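Local coordinates for cytoplasmic protein (Cryptococcus neoformans var. grubii serotype A, PDB 7LPO) that probably hydrolyses steryl beta-glucosides as a sterylglucosidase of glycoside hydrolase family 5, at residues A502-K505 / Q506-I509. Residues are numbered along the deposited sequence; the frame is centred on the assembly and turned at random.
Sequences AVLK and QDTI
Asp507 lies against the preceding turn of its own helix, its CB 3.4 Å from the carbonyl O of Leu504 and its OD2 4.0 Å from the methyl CD2 of Leu504. With CG beside the backbone N and anti to the carbonyl carbon (chi1 -73°), the carboxylate lies next to Val503 O and Leu504 CD2. Its OD1 stands 3.4 Å from Val503 O; both are acceptors and do not bond each other, each having its own donor, Gln434 NE2 for OD1 and Asp507 N, at 3.0 Å, for Val503 O.

Gln506 N to Ala502 O, like Asp507 N to Val503 O, is an i to i+4 bond. After these the distance from Leu504 O to Thr508 N lengthens to 3.6 Å, and Thr508 N bonds Lys505 O at 3.2 Å, from well above the carbonyl plane. Leu504 O accepts a bond from a water 2.7 Å away, which is also hydrogen-bonded to Thr508 OG1.

Farther out, Arg476 forms a salt bridge with OD2 of the buried Asp507, which would be expected to stabilise the charged carboxylate. Thr508 OG1 also meets Thr517 OG1, and Lys505 NZ reaches Asn564 O. The arrangement is an alpha-helical turn whose Leu504 carbonyl is bridged by water to the Thr508 hydroxyl, in helix 490-512, which precedes strand 518-522 in the TIM-barrel fold of the family.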
loop_
_atom_site.group_PDB
_atom_site.type_symbol
_atom_site.label_atom_id
_atom_site.label_comp_id
_atom_site.label_asym_id
_atom_site.label_seq_id
_atom_site.Cartn_x
_atom_site.Cartn_y
_atom_site.Cartn_z
ATOM N N ALA A 502 -11.191 -11.311 -7.772
ATOM C CA ALA A 502 -11.933 -12.421 -7.189
ATOM C C ALA A 502 -10.993 -13.478 -6.627
ATOM O O ALA A 502 -11.327 -14.138 -5.638
ATOM C CB ALA A 502 -12.863 -13.044 -8.235
ATOM N N VAL A 503 -9.818 -13.651 -7.239
ATOM C CA VAL A 503 -8.845 -14.614 -6.728
ATOM C C VAL A 503 -8.351 -14.190 -5.350
ATOM O O VAL A 503 -8.190 -15.018 -4.446
ATOM C CB VAL A 503 -7.679 -14.766 -7.725
ATOM C CG1 VAL A 503 -6.503 -15.496 -7.084
ATOM C CG2 VAL A 503 -8.147 -15.491 -8.987
ATOM N N LEU A 504 -8.105 -12.894 -5.164
ATOM C CA LEU A 504 -7.637 -12.423 -3.868
ATOM C C LEU A 504 -8.717 -12.569 -2.811
ATOM O O LEU A 504 -8.426 -12.918 -1.662
ATOM C CB LEU A 504 -7.190 -10.967 -3.961
ATOM C CG LEU A 504 -5.959 -10.645 -4.798
ATOM C CD1 LEU A 504 -5.682 -9.146 -4.664
ATOM C CD2 LEU A 504 -4.768 -11.451 -4.370
ATOM N N LYS A 505 -9.970 -12.271 -3.171
ATOM C CA LYS A 505 -11.073 -12.515 -2.250
ATOM C C LYS A 505 -11.097 -13.977 -1.822
ATOM O O LYS A 505 -11.309 -14.288 -0.644
ATOM C CB LYS A 505 -12.397 -12.116 -2.907
ATOM C CG LYS A 505 -13.455 -11.595 -1.945
ATOM C CD LYS A 505 -14.708 -11.131 -2.706
ATOM C CE LYS A 505 -15.897 -10.920 -1.777
ATOM N NZ LYS A 505 -17.209 -11.197 -2.455
ATOM N N GLN A 506 -10.840 -14.886 -2.764
ATOM C CA GLN A 506 -10.915 -16.311 -2.468
ATOM C C GLN A 506 -9.775 -16.764 -1.562
ATOM O O GLN A 506 -9.969 -17.664 -0.739
ATOM C CB GLN A 506 -10.919 -17.103 -3.775
ATOM C CG GLN A 506 -11.164 -18.596 -3.617
ATOM C CD GLN A 506 -12.572 -18.921 -3.154
ATOM O OE1 GLN A 506 -13.519 -18.186 -3.434
ATOM N NE2 GLN A 506 -12.713 -20.028 -2.428
ATOM N N ASP A 507 -8.589 -16.158 -1.687
ATOM C CA ASP A 507 -7.500 -16.467 -0.760
ATOM C C ASP A 507 -7.953 -16.331 0.688
ATOM O O ASP A 507 -7.512 -17.084 1.564
ATOM C CB ASP A 507 -6.309 -15.528 -0.988
ATOM C CG ASP A 507 -5.542 -15.828 -2.258
ATOM O OD1 ASP A 507 -5.826 -16.850 -2.920
ATOM O OD2 ASP A 507 -4.648 -15.025 -2.586
ATOM N N THR A 508 -8.810 -15.349 0.965
ATOM C CA THR A 508 -9.205 -15.086 2.341
ATOM C C THR A 508 -9.978 -16.262 2.924
ATOM O O THR A 508 -9.618 -16.793 3.982
ATOM C CB THR A 508 -10.037 -13.810 2.412
ATOM O OG1 THR A 508 -9.302 -12.727 1.829
ATOM C CG2 THR A 508 -10.377 -13.500 3.870
ATOM N N ILE A 509 -11.038 -16.694 2.236
ATOM C CA ILE A 509 -11.884 -17.753 2.777
ATOM C C ILE A 509 -11.181 -19.104 2.706
ATOM O O ILE A 509 -11.391 -19.964 3.568
ATOM C CB ILE A 509 -13.236 -17.767 2.043
ATOM C CG1 ILE A 509 -14.238 -18.618 2.819
ATOM C CG2 ILE A 509 -13.067 -18.278 0.619
ATOM C CD1 ILE A 509 -15.654 -18.455 2.362
HETATM O O HOH W 1 -6.815 -11.980 0.266
#